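Local coordinates for uncharacterized protein (Nitrosospira multiformis, PDB 3P51), which is of unknown function but belongs to the polyketide cyclase and lipid transport family, and so probably binds a hydrophobic ligand, at residues V10-I21 against L136-R145; G43-R51 against L59-E67. One frame throughout, in Å; residues are numbered along the deposited sequence.

Contact 1: residues V10-I21 against L136-R145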
# COMPACT_ATOMS: atom_id res chain seq x y z
N VAL A 10 6.47 -17.54 -13.24
CA VAL A 10 5.75 -18.73 -13.69
C VAL A 10 5.32 -18.53 -15.15
O VAL A 10 4.70 -17.52 -15.48
CB VAL A 10 4.50 -18.95 -12.81
CG1 VAL A 10 3.64 -20.04 -13.36
CG2 VAL A 10 4.90 -19.27 -11.37
N ASP A 11 5.63 -19.50 -16.02
CA ASP A 11 5.31 -19.36 -17.44
C ASP A 11 3.85 -19.69 -17.76
O ASP A 11 3.55 -20.71 -18.40
CB ASP A 11 6.26 -20.20 -18.32
CG ASP A 11 6.14 -19.85 -19.81
OD1 ASP A 11 5.10 -19.29 -20.22
OD2 ASP A 11 7.09 -20.11 -20.58
N ALA A 12 2.95 -18.83 -17.30
CA ALA A 12 1.53 -18.94 -17.59
C ALA A 12 0.90 -17.58 -17.35
O ALA A 12 1.41 -16.79 -16.56
CB ALA A 12 0.90 -19.98 -16.71
N PRO A 13 -0.22 -17.30 -18.03
CA PRO A 13 -0.85 -16.00 -17.86
C PRO A 13 -1.42 -15.85 -16.45
O PRO A 13 -1.78 -16.85 -15.82
CB PRO A 13 -1.95 -15.98 -18.93
CG PRO A 13 -2.14 -17.38 -19.35
CD PRO A 13 -0.87 -18.12 -19.07
N VAL A 14 -1.47 -14.62 -15.96
CA VAL A 14 -1.83 -14.37 -14.57
C VAL A 14 -3.24 -14.87 -14.24
O VAL A 14 -3.49 -15.33 -13.13
CB VAL A 14 -1.67 -12.88 -14.21
CG1 VAL A 14 -2.75 -12.04 -14.89
CG2 VAL A 14 -1.69 -12.67 -12.69
N GLU A 15 -4.17 -14.77 -15.20
CA GLU A 15 -5.54 -15.25 -14.99
C GLU A 15 -5.57 -16.74 -14.70
O GLU A 15 -6.38 -17.21 -13.89
CB GLU A 15 -6.41 -14.97 -16.21
CG GLU A 15 -6.70 -13.49 -16.49
CD GLU A 15 -5.58 -12.79 -17.23
OE1 GLU A 15 -4.67 -13.48 -17.75
OE2 GLU A 15 -5.61 -11.54 -17.30
N ARG A 16 -4.69 -17.49 -15.36
CA ARG A 16 -4.62 -18.93 -15.15
C ARG A 16 -3.99 -19.28 -13.80
O ARG A 16 -4.47 -20.16 -13.08
CB ARG A 16 -3.82 -19.57 -16.28
CG ARG A 16 -3.88 -21.08 -16.33
CD ARG A 16 -3.89 -21.54 -17.78
NE ARG A 16 -3.71 -22.98 -17.89
CZ ARG A 16 -2.53 -23.57 -18.12
NH1 ARG A 16 -1.44 -22.83 -18.25
NH2 ARG A 16 -2.46 -24.89 -18.21
N VAL A 17 -2.91 -18.59 -13.47
CA VAL A 17 -2.27 -18.84 -12.18
C VAL A 17 -3.22 -18.50 -11.05
O VAL A 17 -3.37 -19.26 -10.11
CB VAL A 17 -0.96 -18.06 -12.01
CG1 VAL A 17 -0.33 -18.42 -10.69
CG2 VAL A 17 0.01 -18.37 -13.16
N TRP A 18 -3.87 -17.34 -11.15
CA TRP A 18 -4.83 -16.94 -10.11
C TRP A 18 -5.94 -17.97 -9.99
O TRP A 18 -6.30 -18.39 -8.89
CB TRP A 18 -5.40 -15.54 -10.41
CG TRP A 18 -6.33 -15.01 -9.32
CD1 TRP A 18 -7.64 -14.63 -9.48
CD2 TRP A 18 -6.02 -14.81 -7.93
NE1 TRP A 18 -8.15 -14.20 -8.27
CE2 TRP A 18 -7.18 -14.30 -7.31
CE3 TRP A 18 -4.87 -15.01 -7.15
CZ2 TRP A 18 -7.24 -13.98 -5.94
CZ3 TRP A 18 -4.93 -14.70 -5.78
CH2 TRP A 18 -6.10 -14.19 -5.20
N SER A 19 -6.50 -18.40 -11.12
CA SER A 19 -7.59 -19.36 -11.08
C SER A 19 -7.21 -20.60 -10.28
O SER A 19 -8.05 -21.22 -9.62
CB SER A 19 -8.02 -19.74 -12.50
OG SER A 19 -8.89 -20.86 -12.46
N ARG A 20 -5.94 -20.95 -10.34
CA ARG A 20 -5.44 -22.14 -9.67
C ARG A 20 -5.24 -21.97 -8.15
O ARG A 20 -5.52 -22.88 -7.38
CB ARG A 20 -4.12 -22.58 -10.33
CG ARG A 20 -3.53 -23.88 -9.77
CD ARG A 20 -4.35 -25.09 -10.20
NE ARG A 20 -3.64 -26.35 -9.96
CZ ARG A 20 -3.99 -27.26 -9.05
NH1 ARG A 20 -5.05 -27.07 -8.28
NH2 ARG A 20 -3.27 -28.38 -8.91
N ILE A 21 -4.77 -20.79 -7.72
CA ILE A 21 -4.39 -20.60 -6.31
C ILE A 21 -5.38 -19.78 -5.49
O ILE A 21 -5.19 -19.61 -4.29
CB ILE A 21 -3.03 -19.90 -6.19
CG1 ILE A 21 -3.11 -18.48 -6.74
CG2 ILE A 21 -1.95 -20.70 -6.91
CD1 ILE A 21 -2.09 -17.53 -6.15
N LEU A 136 4.31 -24.70 -7.67
CA LEU A 136 3.50 -23.83 -8.52
C LEU A 136 4.16 -23.66 -9.88
O LEU A 136 3.51 -23.75 -10.92
CB LEU A 136 3.26 -22.48 -7.83
CG LEU A 136 2.21 -21.57 -8.47
CD1 LEU A 136 0.93 -22.35 -8.73
CD2 LEU A 136 1.94 -20.39 -7.56
N ALA A 137 5.47 -23.44 -9.87
CA ALA A 137 6.24 -23.32 -11.10
C ALA A 137 6.25 -24.62 -11.89
O ALA A 137 6.08 -24.61 -13.11
CB ALA A 137 7.66 -22.89 -10.79
N ALA A 138 6.45 -25.74 -11.20
CA ALA A 138 6.53 -27.02 -11.89
C ALA A 138 5.22 -27.32 -12.62
O ALA A 138 5.22 -27.96 -13.67
CB ALA A 138 6.87 -28.14 -10.92
N GLU A 139 4.12 -26.83 -12.08
CA GLU A 139 2.82 -27.05 -12.71
C GLU A 139 2.65 -26.21 -13.98
O GLU A 139 1.98 -26.63 -14.92
CB GLU A 139 1.68 -26.79 -11.72
CG GLU A 139 0.33 -26.73 -12.39
CD GLU A 139 -0.81 -27.16 -11.49
OE1 GLU A 139 -0.56 -27.81 -10.45
OE2 GLU A 139 -1.97 -26.86 -11.85
N PHE A 140 3.26 -25.04 -14.01
CA PHE A 140 3.15 -24.15 -15.16
C PHE A 140 4.51 -23.94 -15.83
O PHE A 140 5.15 -22.90 -15.64
CB PHE A 140 2.59 -22.79 -14.73
CG PHE A 140 1.18 -22.85 -14.21
CD1 PHE A 140 0.13 -23.14 -15.05
CD2 PHE A 140 0.91 -22.59 -12.88
CE1 PHE A 140 -1.17 -23.19 -14.58
CE2 PHE A 140 -0.38 -22.63 -12.40
CZ PHE A 140 -1.42 -22.93 -13.25
N THR A 141 4.94 -24.92 -16.61
CA THR A 141 6.25 -24.85 -17.24
C THR A 141 6.20 -24.13 -18.59
O THR A 141 5.13 -23.99 -19.19
CB THR A 141 6.86 -26.25 -17.41
OG1 THR A 141 6.82 -26.94 -16.16
CG2 THR A 141 8.30 -26.16 -17.88
N SER A 142 7.36 -23.67 -19.05
CA SER A 142 7.47 -23.02 -20.34
C SER A 142 7.04 -23.95 -21.47
O SER A 142 6.86 -23.52 -22.61
CB SER A 142 8.91 -22.54 -20.57
OG SER A 142 9.04 -21.87 -21.82
N GLU A 143 6.88 -25.23 -21.15
CA GLU A 143 6.45 -26.23 -22.12
C GLU A 143 5.08 -26.80 -21.76
O GLU A 143 4.36 -27.29 -22.63
CB GLU A 143 7.50 -27.35 -22.22
CG GLU A 143 8.03 -27.85 -20.88
CD GLU A 143 7.45 -29.19 -20.48
OE1 GLU A 143 7.66 -29.61 -19.32
OE2 GLU A 143 6.77 -29.82 -21.32
N SER A 144 4.72 -26.72 -20.48
CA SER A 144 3.39 -27.11 -20.04
C SER A 144 2.36 -26.12 -20.59
O SER A 144 1.15 -26.36 -20.52
CB SER A 144 3.32 -27.15 -18.51
OG SER A 144 2.09 -27.69 -18.07
N ARG A 145 2.85 -25.01 -21.12
CA ARG A 145 2.01 -24.05 -21.83
C ARG A 145 2.06 -24.33 -23.34
O ARG A 145 2.46 -23.49 -24.14
CB ARG A 145 2.45 -22.60 -21.52
CG ARG A 145 1.90 -21.54 -22.47
CD ARG A 145 1.32 -20.32 -21.76
NE ARG A 145 2.33 -19.34 -21.37
CZ ARG A 145 2.15 -18.02 -21.42
NH1 ARG A 145 1.00 -17.52 -21.86
NH2 ARG A 145 3.12 -17.20 -21.04
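Where the first strand of the helix-grip fold turns into helix 14-21, Val10, Ala12 and Val17 take up the ring of Phe140, the first residue past the end of helix 120-139. The evidence is in the placing of its neighbours. Ala12 CB comes within 3.7 Å of Phe140 CD1, Val17 CG2 lies 4.3 Å above one ring face, and the CG of neighbouring Glu139 covers the centre of the other. Arg20 CB and Arg16 approach at the ring edge, the Arg16 guanidinium turned 74° from the ring so that it shows a face to the rim. One turn earlier in the C-terminal helix, Leu136 CD1 packs 3.8 Å from Ile21 CG2.

Two ion pairs bracket the Phe140 ring. Arg20 holds Glu139 side-on, with NE 2.6 Å from Glu139 OE2 and NH2 3.2 Å from Glu139 OE1, one nitrogen to each oxygen; the Arg20 chain, bent at chi2 (72°), brings the guanidinium edge to the carboxylate, and Arg20 NH1 is left to bond Ser28. Arg145, poorly ordered, instead spends both NE and NH2 on one oxygen, each 3.0 Å from Asp11 OD1, with the two planes 89° apart; Ala12 CA and Pro13 lie over one guanidinium face. Asp11 OD2 takes a weak bond from the likewise poorly ordered Ser142 OG, and an inverse gamma turn centred on Asp11 bends the chain there. Val10 stays paired with Thr106, tying the junction to the sheet. Closing a long C-terminal helix against the strand-to-helix turn in this way fits the Bet v 1-like helix-grip fold.

Contact 2: residues G43-R51 against L59-E67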
# COMPACT_ATOMS: atom_id res chain seq x y z
N GLY A 43 -17.43 -20.08 6.51
CA GLY A 43 -16.87 -19.28 5.44
C GLY A 43 -16.17 -20.14 4.40
O GLY A 43 -15.49 -21.12 4.74
N GLY A 44 -16.34 -19.77 3.13
CA GLY A 44 -15.72 -20.52 2.04
C GLY A 44 -14.32 -20.04 1.70
O GLY A 44 -13.71 -19.29 2.46
N GLY A 45 -13.82 -20.48 0.55
CA GLY A 45 -12.46 -20.19 0.14
C GLY A 45 -12.08 -18.73 -0.12
O GLY A 45 -10.91 -18.43 -0.33
N TYR A 46 -13.06 -17.83 -0.13
CA TYR A 46 -12.76 -16.42 -0.35
C TYR A 46 -13.35 -15.56 0.76
O TYR A 46 -13.46 -14.34 0.63
CB TYR A 46 -13.33 -15.94 -1.70
CG TYR A 46 -13.38 -17.02 -2.76
CD1 TYR A 46 -12.21 -17.54 -3.29
CD2 TYR A 46 -14.60 -17.51 -3.22
CE1 TYR A 46 -12.24 -18.53 -4.27
CE2 TYR A 46 -14.64 -18.50 -4.19
CZ TYR A 46 -13.46 -19.01 -4.71
OH TYR A 46 -13.49 -20.00 -5.67
N SER A 47 -13.72 -16.22 1.85
CA SER A 47 -14.39 -15.55 2.96
C SER A 47 -13.41 -15.19 4.07
O SER A 47 -12.89 -16.07 4.75
CB SER A 47 -15.50 -16.44 3.52
OG SER A 47 -16.12 -15.83 4.64
N VAL A 48 -13.16 -13.91 4.27
CA VAL A 48 -12.25 -13.50 5.33
C VAL A 48 -12.79 -13.98 6.68
O VAL A 48 -13.95 -13.73 7.03
CB VAL A 48 -12.02 -11.98 5.31
CG1 VAL A 48 -11.17 -11.54 6.49
CG2 VAL A 48 -11.35 -11.60 4.00
N GLY A 49 -11.94 -14.68 7.43
CA GLY A 49 -12.36 -15.32 8.66
C GLY A 49 -12.30 -16.83 8.52
O GLY A 49 -12.28 -17.55 9.51
N ALA A 50 -12.27 -17.30 7.28
CA ALA A 50 -12.21 -18.74 7.02
C ALA A 50 -10.93 -19.28 7.62
O ALA A 50 -9.96 -18.54 7.73
CB ALA A 50 -12.23 -19.00 5.51
N ARG A 51 -10.92 -20.56 7.96
CA ARG A 51 -9.73 -21.17 8.53
C ARG A 51 -9.43 -22.50 7.87
O ARG A 51 -10.27 -23.10 7.22
CB ARG A 51 -9.88 -21.36 10.04
CG ARG A 51 -10.45 -20.13 10.74
CD ARG A 51 -10.58 -20.38 12.24
NE ARG A 51 -9.30 -20.17 12.90
CZ ARG A 51 -9.08 -20.38 14.19
NH1 ARG A 51 -10.06 -20.83 14.97
NH2 ARG A 51 -7.87 -20.14 14.70
N LEU A 59 -2.53 -24.42 11.55
CA LEU A 59 -3.85 -23.79 11.56
C LEU A 59 -3.77 -22.34 11.06
O LEU A 59 -3.21 -21.48 11.74
CB LEU A 59 -4.44 -23.82 12.98
CG LEU A 59 -5.84 -23.22 13.17
CD1 LEU A 59 -6.89 -23.99 12.36
CD2 LEU A 59 -6.21 -23.17 14.65
N ASP A 60 -4.34 -22.07 9.88
CA ASP A 60 -4.36 -20.72 9.27
C ASP A 60 -5.74 -20.07 9.32
O ASP A 60 -6.76 -20.76 9.14
CB ASP A 60 -3.98 -20.80 7.78
CG ASP A 60 -2.52 -21.18 7.53
OD1 ASP A 60 -1.67 -21.04 8.43
OD2 ASP A 60 -2.22 -21.61 6.39
N THR A 61 -5.79 -18.75 9.50
CA THR A 61 -7.01 -17.97 9.31
C THR A 61 -6.83 -16.94 8.19
O THR A 61 -5.81 -16.25 8.15
CB THR A 61 -7.41 -17.22 10.59
OG1 THR A 61 -7.60 -18.17 11.65
CG2 THR A 61 -8.70 -16.47 10.39
N LEU A 62 -7.81 -16.84 7.29
CA LEU A 62 -7.78 -15.83 6.22
C LEU A 62 -8.09 -14.47 6.83
O LEU A 62 -9.17 -14.26 7.41
CB LEU A 62 -8.81 -16.17 5.14
CG LEU A 62 -8.86 -15.34 3.85
CD1 LEU A 62 -7.52 -15.39 3.11
CD2 LEU A 62 -9.99 -15.83 2.95
N ILE A 63 -7.15 -13.53 6.73
CA ILE A 63 -7.32 -12.22 7.36
C ILE A 63 -7.51 -11.10 6.34
O ILE A 63 -7.92 -9.99 6.69
CB ILE A 63 -6.14 -11.89 8.29
CG1 ILE A 63 -4.85 -11.71 7.47
CG2 ILE A 63 -5.95 -13.00 9.36
CD1 ILE A 63 -3.61 -11.45 8.33
N ALA A 64 -7.19 -11.39 5.07
CA ALA A 64 -7.47 -10.44 4.00
C ALA A 64 -7.44 -11.17 2.66
O ALA A 64 -6.67 -12.12 2.47
CB ALA A 64 -6.46 -9.28 4.01
N TYR A 65 -8.30 -10.73 1.75
CA TYR A 65 -8.40 -11.31 0.42
C TYR A 65 -8.70 -10.20 -0.57
O TYR A 65 -9.56 -9.34 -0.32
CB TYR A 65 -9.52 -12.36 0.39
CG TYR A 65 -9.58 -13.21 -0.86
CD1 TYR A 65 -9.14 -14.52 -0.84
CD2 TYR A 65 -10.08 -12.70 -2.04
CE1 TYR A 65 -9.20 -15.32 -1.99
CE2 TYR A 65 -10.15 -13.48 -3.20
CZ TYR A 65 -9.70 -14.80 -3.15
OH TYR A 65 -9.76 -15.58 -4.29
N SER A 66 -7.98 -10.19 -1.69
CA SER A 66 -8.19 -9.20 -2.73
C SER A 66 -8.29 -9.87 -4.10
O SER A 66 -7.31 -10.43 -4.61
CB SER A 66 -7.08 -8.16 -2.73
OG SER A 66 -7.35 -7.15 -3.70
N GLU A 67 -9.48 -9.82 -4.69
CA GLU A 67 -9.66 -10.32 -6.04
C GLU A 67 -8.99 -9.34 -7.00
O GLU A 67 -8.34 -9.75 -7.97
CB GLU A 67 -11.15 -10.45 -6.36
CG GLU A 67 -11.45 -10.78 -7.82
CD GLU A 67 -11.02 -12.19 -8.19
OE1 GLU A 67 -10.77 -13.01 -7.28
OE2 GLU A 67 -10.93 -12.48 -9.40
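The Tyr65 ring, on strand 58-66 of the antiparallel sheet, carries over one face the CB of Tyr46, from a turn-rich loop lying on that strand: a CH-pi contact 4.2 Å from the ring centroid. Tyr65 CE1 in turn lies at the edge of the Tyr46 ring, in its plane. The rings themselves meet obliquely, their planes at 67°, with the two side chains side by side and pointing the same way; Tyr65 OH bonds to Arg22 O. A third flat group, the Arg51 guanidinium, has Leu59 CD2 over one face and Thr61 OG1 near its edge.

The loop makes two successive beta turns sharing Ser47, type I from Gly44 to Ser47 and type II from Ser47 to Ala50. At Gly49 the positive phi would press a side chain against the preceding carbonyl oxygen, which accounts for the glycine. Its N donates to Leu62 O at 2.8 Å, and Leu62 N returns a nearly straight bond (170°) to Ala50 O, leading into the non-hydrogen-bonded pair Arg51-Thr61. Leu62 lies under the turns, CD2 3.4 Å from Ser47 O. Val48 CG2 packs on Tyr65 CB, and Val48 also touches Tyr65 of the second subunit, whose strand continues the sheet beside Ala64-Ser66.

Arg51 NH2 forms a salt bridge with Asp77, which also bonds Thr61 OG1. An alanine here would remove the guanidinium and is likely to leave the Asp77 carboxylate without its positive mate and uncover Leu59 CD2. In the deposited structure Arg51 NE donates to Thr61 OG1 at 2.9 Å, the hydroxyl oxygen 24° out of the guanidinium plane.

Overall arrangement
Contact 1 and contact 2 have centres 23 Å apart, and both are partly buried, each setting apolar side chains beside more accessible charged ones. Their elements differ: 10-21 with 136-145 joins the strand-to-helix turn and helix 14-21 to the end of helix 120-139 and the tail after it, whereas 43-51 with 59-67 lays a turn-rich loop on a sheet strand. Accordingly, side-chain salt bridges and a phenylalanine packed among apolar side chains dominate the first, backbone hydrogen bonds and a tyrosine pair the second. At contact 2 the sheet runs on into the second subunit through an antiparallel ladder; no other chain of the assembly touches contact 1. The two meet through Trp18, whose NE1 is 3.0 Å from Glu67 OE1, a probable hydrogen bond.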